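Local coordinates for protein VP2 (Primate bocaparvovirus 1, PDB 7L0Y) that self-assembles, as sixty copies, into the T=1 icosahedral capsid of human bocavirus 1, about 26 nm across, that forms the shell of the virion, at residues F74-Q78 / Y79-F83; D87-R90 / L91-Y95; T503-Q507 / C508-K512. All coordinates share one frame; numbering follows the deposited sequence.

Contact 1. Residues F74-Q78 / Y79-F83; sequences FNFNQ and YSCHF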
loop_
_atom_site.group_PDB
_atom_site.type_symbol
_atom_site.label_atom_id
_atom_site.label_comp_id
_atom_site.label_asym_id
_atom_site.label_seq_id
_atom_site.Cartn_x
_atom_site.Cartn_y
_atom_site.Cartn_z
ATOM N N PHE A 74 -8.405 65.521 75.498
ATOM C CA PHE A 74 -9.768 65.020 75.455
ATOM C C PHE A 74 -9.963 63.951 76.516
ATOM O O PHE A 74 -9.144 63.041 76.651
ATOM C CB PHE A 74 -10.097 64.443 74.080
ATOM C CG PHE A 74 -10.136 65.457 72.993
ATOM C CD1 PHE A 74 -11.290 66.151 72.727
ATOM C CD2 PHE A 74 -9.019 65.727 72.237
ATOM C CE1 PHE A 74 -11.328 67.106 71.746
ATOM C CE2 PHE A 74 -9.062 66.671 71.242
ATOM C CZ PHE A 74 -10.218 67.358 70.994
ATOM N N ASN A 75 -11.050 64.066 77.268
ATOM C CA ASN A 75 -11.430 63.073 78.265
ATOM C C ASN A 75 -12.805 62.521 77.924
ATOM O O ASN A 75 -13.811 63.225 78.044
ATOM C CB ASN A 75 -11.420 63.673 79.661
ATOM C CG ASN A 75 -11.667 62.646 80.723
ATOM O OD1 ASN A 75 -11.368 61.472 80.542
ATOM N ND2 ASN A 75 -12.215 63.076 81.842
ATOM N N PHE A 76 -12.849 61.263 77.508
ATOM C CA PHE A 76 -14.092 60.591 77.164
ATOM C C PHE A 76 -14.634 59.709 78.274
ATOM O O PHE A 76 -15.605 58.990 78.046
ATOM C CB PHE A 76 -13.909 59.775 75.893
ATOM C CG PHE A 76 -13.634 60.608 74.702
ATOM C CD1 PHE A 76 -14.668 61.163 73.985
ATOM C CD2 PHE A 76 -12.338 60.882 74.325
ATOM C CE1 PHE A 76 -14.411 61.943 72.895
ATOM C CE2 PHE A 76 -12.082 61.662 73.244
ATOM C CZ PHE A 76 -13.115 62.194 72.526
ATOM N N ASN A 77 -14.035 59.722 79.461
ATOM C CA ASN A 77 -14.313 58.661 80.421
ATOM C C ASN A 77 -15.491 59.055 81.313
ATOM O O ASN A 77 -15.352 59.684 82.361
ATOM C CB ASN A 77 -13.057 58.396 81.231
ATOM C CG ASN A 77 -13.163 57.185 82.093
ATOM O OD1 ASN A 77 -13.870 56.244 81.771
ATOM N ND2 ASN A 77 -12.448 57.194 83.197
ATOM N N GLN A 78 -16.660 58.561 80.916
ATOM C CA GLN A 78 -17.908 58.665 81.651
ATOM C C GLN A 78 -18.998 58.087 80.763
ATOM O O GLN A 78 -18.867 58.104 79.543
ATOM C CB GLN A 78 -18.222 60.116 82.033
ATOM C CG GLN A 78 -19.431 60.284 82.902
ATOM C CD GLN A 78 -19.552 61.666 83.462
ATOM O OE1 GLN A 78 -18.619 62.451 83.396
ATOM N NE2 GLN A 78 -20.723 61.991 83.987
ATOM N N TYR A 79 -20.088 57.622 81.369
ATOM C CA TYR A 79 -21.152 57.024 80.570
ATOM C C TYR A 79 -22.083 58.079 79.994
ATOM O O TYR A 79 -22.580 57.925 78.876
ATOM C CB TYR A 79 -21.927 55.991 81.386
ATOM C CG TYR A 79 -21.151 54.730 81.659
ATOM C CD1 TYR A 79 -21.064 53.733 80.707
ATOM C CD2 TYR A 79 -20.527 54.525 82.871
ATOM C CE1 TYR A 79 -20.369 52.584 80.950
ATOM C CE2 TYR A 79 -19.831 53.381 83.119
ATOM C CZ TYR A 79 -19.755 52.414 82.156
ATOM O OH TYR A 79 -19.058 51.267 82.408
ATOM N N SER A 80 -22.350 59.147 80.749
ATOM C CA SER A 80 -23.187 60.225 80.236
ATOM C C SER A 80 -22.632 60.791 78.946
ATOM O O SER A 80 -23.381 61.325 78.124
ATOM C CB SER A 80 -23.315 61.327 81.276
ATOM O OG SER A 80 -24.033 60.875 82.398
ATOM N N CYS A 81 -21.319 60.702 78.770
ATOM C CA CYS A 81 -20.696 61.014 77.497
ATOM C C CYS A 81 -21.365 60.267 76.351
ATOM O O CYS A 81 -21.735 60.868 75.340
ATOM C CB CYS A 81 -19.211 60.665 77.588
ATOM S SG CYS A 81 -18.232 60.869 76.111
ATOM N N HIS A 82 -21.507 58.955 76.486
ATOM C CA HIS A 82 -21.857 58.094 75.372
ATOM C C HIS A 82 -23.329 57.732 75.269
ATOM O O HIS A 82 -23.737 57.195 74.240
ATOM C CB HIS A 82 -21.025 56.823 75.472
ATOM C CG HIS A 82 -19.566 57.098 75.604
ATOM N ND1 HIS A 82 -18.808 57.590 74.569
ATOM C CD2 HIS A 82 -18.739 57.014 76.670
ATOM C CE1 HIS A 82 -17.566 57.764 74.980
ATOM N NE2 HIS A 82 -17.498 57.418 76.251
ATOM N N PHE A 83 -24.137 58.004 76.278
ATOM C CA PHE A 83 -25.520 57.558 76.291
ATOM C C PHE A 83 -26.427 58.706 76.681
ATOM O O PHE A 83 -26.176 59.395 77.670
ATOM C CB PHE A 83 -25.743 56.397 77.269
ATOM C CG PHE A 83 -25.065 55.127 76.879
ATOM C CD1 PHE A 83 -25.655 54.261 75.991
ATOM C CD2 PHE A 83 -23.843 54.788 77.414
ATOM C CE1 PHE A 83 -25.025 53.093 75.636
ATOM C CE2 PHE A 83 -23.220 53.625 77.061
ATOM C CZ PHE A 83 -23.808 52.778 76.173
#
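The backbone carbonyl of Phe76 receives a side chain from six residues further on: His82 NE2 donates to Phe76 O at 3.0 Å. The donor lies in the carbonyl plane, yet the N-H...O angle is only 136° and the oxygen sits 30° out of the imidazole plane, so the bond is clearly bent. Gln78 N makes a weak bond to the same oxygen. Cys81, next to His82 in the chain, has SG anti to its own backbone N (chi1 177°), which carries the sulfur to the edge of the Phe76 ring, 4.2 Å from CD1 of Phe76. This sulfur-aromatic contact is edge-on, and SG also lies over one face of the His82 ring near its rim. Here, in the jelly-roll core known for parvovirus capsid proteins, a loop leaves strand 71-74, which pairs with strands 161-169 and 424-429, and enters the short, weakly bonded helix 79-82; His82 N bonds to Tyr79 O at 2.8 Å. Gln78 is extended, with NE2 3.8 Å from Ser80 CB, while Gln78 O is in contact with Cys81 CB and His82 CD2. Ser80 OG turns instead to the carbonyl of Arg392. Beyond Phe76, Trp162 meets its ring edge-to-face, and Cys454 on strand 446-462 touches both Phe76 and His82.

Contact 2. Residues D87-R90 / L91-Y95; sequences DWQR and LTNEY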
loop_
_atom_site.group_PDB
_atom_site.type_symbol
_atom_site.label_atom_id
_atom_site.label_comp_id
_atom_site.label_asym_id
_atom_site.label_seq_id
_atom_site.Cartn_x
_atom_site.Cartn_y
_atom_site.Cartn_z
ATOM N N ASP A 87 -31.222 56.352 76.073
ATOM C CA ASP A 87 -30.451 55.189 75.672
ATOM C C ASP A 87 -29.899 54.453 76.878
ATOM O O ASP A 87 -29.795 53.225 76.868
ATOM C CB ASP A 87 -29.333 55.624 74.738
ATOM C CG ASP A 87 -29.856 56.104 73.406
ATOM O OD1 ASP A 87 -31.024 55.813 73.078
ATOM O OD2 ASP A 87 -29.098 56.773 72.675
ATOM N N TRP A 88 -29.542 55.188 77.926
ATOM C CA TRP A 88 -29.077 54.547 79.143
ATOM C C TRP A 88 -30.193 53.760 79.807
ATOM O O TRP A 88 -29.974 52.645 80.288
ATOM C CB TRP A 88 -28.523 55.594 80.099
ATOM C CG TRP A 88 -28.024 55.006 81.357
ATOM C CD1 TRP A 88 -28.654 54.984 82.547
ATOM C CD2 TRP A 88 -26.775 54.352 81.549
ATOM N NE1 TRP A 88 -27.885 54.355 83.476
ATOM C CE2 TRP A 88 -26.719 53.956 82.885
ATOM C CE3 TRP A 88 -25.693 54.069 80.717
ATOM C CZ2 TRP A 88 -25.629 53.290 83.416
ATOM C CZ3 TRP A 88 -24.616 53.411 81.244
ATOM C CH2 TRP A 88 -24.588 53.028 82.580
ATOM N N GLN A 89 -31.390 54.338 79.859
ATOM C CA GLN A 89 -32.552 53.619 80.363
ATOM C C GLN A 89 -32.753 52.322 79.608
ATOM O O GLN A 89 -32.979 51.270 80.205
ATOM C CB GLN A 89 -33.800 54.476 80.214
ATOM C CG GLN A 89 -35.005 53.975 80.974
ATOM C CD GLN A 89 -36.262 54.663 80.534
ATOM O OE1 GLN A 89 -36.258 55.372 79.539
ATOM N NE2 GLN A 89 -37.332 54.504 81.289
ATOM N N ARG A 90 -32.679 52.383 78.289
ATOM C CA ARG A 90 -32.910 51.196 77.488
ATOM C C ARG A 90 -31.822 50.165 77.719
ATOM O O ARG A 90 -32.087 48.962 77.724
ATOM C CB ARG A 90 -32.985 51.580 76.021
ATOM C CG ARG A 90 -33.458 50.477 75.152
ATOM C CD ARG A 90 -33.650 50.984 73.779
ATOM N NE ARG A 90 -34.404 50.043 72.982
ATOM C CZ ARG A 90 -34.903 50.330 71.794
ATOM N NH1 ARG A 90 -34.700 51.527 71.276
ATOM N NH2 ARG A 90 -35.607 49.426 71.134
ATOM N N LEU A 91 -30.591 50.623 77.917
ATOM C CA LEU A 91 -29.492 49.712 78.184
ATOM C C LEU A 91 -29.690 48.986 79.505
ATOM O O LEU A 91 -29.534 47.767 79.583
ATOM C CB LEU A 91 -28.184 50.490 78.195
ATOM C CG LEU A 91 -26.896 49.713 78.417
ATOM C CD1 LEU A 91 -26.605 48.864 77.211
ATOM C CD2 LEU A 91 -25.773 50.658 78.727
ATOM N N THR A 92 -30.035 49.719 80.557
ATOM C CA THR A 92 -30.147 49.115 81.873
ATOM C C THR A 92 -31.456 48.377 82.078
ATOM O O THR A 92 -31.544 47.547 82.983
ATOM C CB THR A 92 -29.975 50.178 82.961
ATOM O OG1 THR A 92 -30.943 51.213 82.781
ATOM C CG2 THR A 92 -28.594 50.776 82.903
ATOM N N ASN A 93 -32.479 48.664 81.282
ATOM C CA ASN A 93 -33.696 47.870 81.368
ATOM C C ASN A 93 -33.607 46.587 80.555
ATOM O O ASN A 93 -34.151 45.562 80.967
ATOM C CB ASN A 93 -34.904 48.694 80.933
ATOM C CG ASN A 93 -35.346 49.679 81.990
ATOM O OD1 ASN A 93 -35.059 49.504 83.166
ATOM N ND2 ASN A 93 -36.064 50.705 81.579
ATOM N N GLU A 94 -32.972 46.623 79.387
ATOM C CA GLU A 94 -33.092 45.520 78.446
ATOM C C GLU A 94 -31.913 44.557 78.411
ATOM O O GLU A 94 -31.986 43.561 77.691
ATOM C CB GLU A 94 -33.332 46.055 77.034
ATOM C CG GLU A 94 -34.640 46.788 76.875
ATOM C CD GLU A 94 -34.917 47.164 75.440
ATOM O OE1 GLU A 94 -34.031 46.952 74.590
ATOM O OE2 GLU A 94 -36.021 47.668 75.154
ATOM N N TYR A 95 -30.839 44.803 79.149
ATOM C CA TYR A 95 -29.646 43.984 78.981
ATOM C C TYR A 95 -29.048 43.629 80.326
ATOM O O TYR A 95 -28.964 44.474 81.219
ATOM C CB TYR A 95 -28.589 44.694 78.139
ATOM C CG TYR A 95 -29.053 45.047 76.759
ATOM C CD1 TYR A 95 -29.080 44.099 75.758
ATOM C CD2 TYR A 95 -29.442 46.336 76.450
ATOM C CE1 TYR A 95 -29.499 44.411 74.508
ATOM C CE2 TYR A 95 -29.863 46.658 75.198
ATOM C CZ TYR A 95 -29.886 45.693 74.226
ATOM O OH TYR A 95 -30.298 46.012 72.959
#
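Trp88 and Thr92, one helical turn apart, meet through their first torsions. The indole has CG anti to the backbone N (chi1 -180°), while Thr92, with chi1 57°, tucks OG1 between its backbone N and carbonyl carbon and holds CG2 beside the N. The methyl thus lies over one face of the indole, toward the rim and 3.9 Å from the centroid of the five-membered ring, a CH-pi contact. The hydroxyl meanwhile donates to Trp88 O at 3.0 Å. That oxygen also takes the helical bond from Thr92 N at 2.9 Å, the two donors approaching from opposite faces of the carbonyl plane. Leu91 CD2 adds an apolar contact at 3.9 Å from Trp88 CZ3.

On another side of the helix, Arg90 and Glu94 form an i to i+4 salt bridge, long at 3.5 Å from NE to OE1. The carboxylate comes to the guanidinium edge with the two planes 87° apart, and its CD also rests on the aliphatic CG of Arg90. Both charges have further partners: Glu94 OE1 pairs with Arg462, and Arg90 reaches a neighbouring subunit, where NH2 bonds to the carbonyl of Tyr463 and the guanidinium makes a cation-pi contact with its ring. Arg462 and Tyr463 belong to a probable nuclear localization signal.

Helix 85-94, the conserved helix of parvovirus capsid proteins, lies beside the jelly-roll strands. Leu91 and Tyr95 pack on Val460 of strand 446-462, Arg90 touches Phe26 of strand 23-26, and Tyr95 is the first residue to leave helical geometry as the chain passes on toward the long strand 95-118.

Contact 3. Residues T503-Q507 / C508-K512; sequences TSYDQ and CMPVK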
loop_
_atom_site.group_PDB
_atom_site.type_symbol
_atom_site.label_atom_id
_atom_site.label_comp_id
_atom_site.label_asym_id
_atom_site.label_seq_id
_atom_site.Cartn_x
_atom_site.Cartn_y
_atom_site.Cartn_z
ATOM N N THR A 503 -31.702 64.850 90.627
ATOM C CA THR A 503 -31.442 65.245 92.004
ATOM C C THR A 503 -31.236 64.038 92.908
ATOM O O THR A 503 -30.819 64.188 94.060
ATOM C CB THR A 503 -32.577 66.121 92.527
ATOM O OG1 THR A 503 -33.821 65.424 92.410
ATOM C CG2 THR A 503 -32.648 67.401 91.744
ATOM N N SER A 504 -31.506 62.839 92.415
ATOM C CA SER A 504 -31.368 61.648 93.229
ATOM C C SER A 504 -30.566 60.594 92.488
ATOM O O SER A 504 -30.331 60.685 91.283
ATOM C CB SER A 504 -32.728 61.065 93.634
ATOM O OG SER A 504 -33.429 60.548 92.524
ATOM N N TYR A 505 -30.151 59.587 93.250
ATOM C CA TYR A 505 -29.317 58.525 92.709
ATOM C C TYR A 505 -30.101 57.631 91.761
ATOM O O TYR A 505 -29.553 57.124 90.778
ATOM C CB TYR A 505 -28.726 57.725 93.866
ATOM C CG TYR A 505 -27.919 56.528 93.470
ATOM C CD1 TYR A 505 -26.652 56.672 92.946
ATOM C CD2 TYR A 505 -28.411 55.253 93.649
ATOM C CE1 TYR A 505 -25.909 55.586 92.597
ATOM C CE2 TYR A 505 -27.676 54.161 93.302
ATOM C CZ TYR A 505 -26.424 54.330 92.776
ATOM O OH TYR A 505 -25.678 53.231 92.424
ATOM N N ASP A 506 -31.390 57.434 92.033
ATOM C CA ASP A 506 -32.194 56.578 91.172
ATOM C C ASP A 506 -32.528 57.257 89.856
ATOM O O ASP A 506 -32.726 56.578 88.843
ATOM C CB ASP A 506 -33.468 56.152 91.893
ATOM C CG ASP A 506 -33.209 55.122 92.968
ATOM O OD1 ASP A 506 -32.128 54.500 92.945
ATOM O OD2 ASP A 506 -34.084 54.929 93.837
ATOM N N GLN A 507 -32.598 58.586 89.844
ATOM C CA GLN A 507 -32.809 59.288 88.586
ATOM C C GLN A 507 -31.608 59.139 87.669
ATOM O O GLN A 507 -31.731 59.299 86.451
ATOM C CB GLN A 507 -33.104 60.756 88.853
ATOM C CG GLN A 507 -34.394 60.969 89.584
ATOM C CD GLN A 507 -34.611 62.404 89.959
ATOM O OE1 GLN A 507 -33.671 63.186 90.028
ATOM N NE2 GLN A 507 -35.849 62.755 90.232
ATOM N N CYS A 508 -30.446 58.827 88.232
ATOM C CA CYS A 508 -29.281 58.503 87.433
ATOM C C CYS A 508 -29.338 57.096 86.864
ATOM O O CYS A 508 -28.478 56.744 86.053
ATOM C CB CYS A 508 -28.022 58.682 88.268
ATOM S SG CYS A 508 -27.704 60.376 88.757
ATOM N N MET A 509 -30.329 56.300 87.258
ATOM C CA MET A 509 -30.589 54.973 86.722
ATOM C C MET A 509 -29.388 54.057 86.899
ATOM O O MET A 509 -28.720 53.708 85.920
ATOM C CB MET A 509 -30.977 55.077 85.253
ATOM C CG MET A 509 -32.278 55.792 85.029
ATOM S SD MET A 509 -32.640 56.014 83.289
ATOM C CE MET A 509 -31.529 57.362 82.896
ATOM N N PRO A 510 -29.081 53.646 88.125
ATOM C CA PRO A 510 -27.961 52.730 88.335
ATOM C C PRO A 510 -28.255 51.351 87.771
ATOM O O PRO A 510 -29.389 51.010 87.444
ATOM C CB PRO A 510 -27.824 52.693 89.855
ATOM C CG PRO A 510 -29.173 53.000 90.339
ATOM C CD PRO A 510 -29.756 53.976 89.388
ATOM N N VAL A 511 -27.201 50.558 87.641
ATOM C CA VAL A 511 -27.353 49.184 87.189
ATOM C C VAL A 511 -27.629 48.291 88.390
ATOM O O VAL A 511 -27.662 48.757 89.532
ATOM C CB VAL A 511 -26.113 48.702 86.419
ATOM C CG1 VAL A 511 -25.935 49.503 85.153
ATOM C CG2 VAL A 511 -24.876 48.794 87.290
ATOM N N LYS A 512 -27.854 47.007 88.125
ATOM C CA LYS A 512 -28.008 45.973 89.145
ATOM C C LYS A 512 -29.184 46.235 90.074
ATOM O O LYS A 512 -29.250 45.686 91.174
ATOM C CB LYS A 512 -26.733 45.840 89.966
ATOM C CG LYS A 512 -25.553 45.469 89.153
ATOM C CD LYS A 512 -24.326 45.495 89.999
ATOM C CE LYS A 512 -23.140 45.123 89.172
ATOM N NZ LYS A 512 -21.924 45.132 89.979
#
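Pro510 packs obliquely against the ring of Tyr505: Pro510 CG is 3.5 Å from Tyr505 CE2. Pro510 CB comes to 3.4 Å from the phenol oxygen, Tyr505 OH. The tyrosine has CG anti to the backbone N (chi1 176°), which places the ring next to Pro510. Pro510 CD meanwhile touches Tyr505 O, so ring and backbone of the one residue both border the pyrrolidine. What brings the two together is a type I beta turn from Asp506 to Met509, closed by Met509 N donating to Asp506 O at 2.9 Å. Its donor stands well above the carbonyl plane, 68° out of it. Cys508 N also makes a weak bond to Tyr505 O, and residues 505-507 keep helical backbone angles without the regular bonds; all this lies in the long loop between strand 446-462 and strand 516-517. Further out, Gln507 folds its extended side chain back on the start of the segment: OE1 accepts from Thr503 N at 2.6 Å, almost in line with the C=O bond, and from Ser504 N at 3.2 Å, above the amide plane. The other end of that amide is occupied too, since NE2 donates to Gly478 O and Ser480 OG. Cys508 and Tyr505 both lean on Ile349 of strand 348-350, and Tyr491 OH bonds to Gln507 O.

In the fold
Contacts 1, 2 and 3 come in that order along the chain, the first two only a few residues apart and the third some four hundred residues later. Contact 1 lies about 17 Å, centre to centre, from each of the others, which are about 12 Å apart. Helices 79-82 and 85-94 follow each other closely: Tyr79 and Phe83 pack against Trp88. Trp88 NE1 in turn probably donates to Met509 O at 2.7 Å, and Thr92 packs on Val511. The C-terminal loop and the early helices thus pack together beside the jelly-roll strands. Contacts 2 and 3 also touch a neighbouring subunit, through Arg90 on its Tyr463 and Met509 on its Pro470, so this region borders a capsid interface.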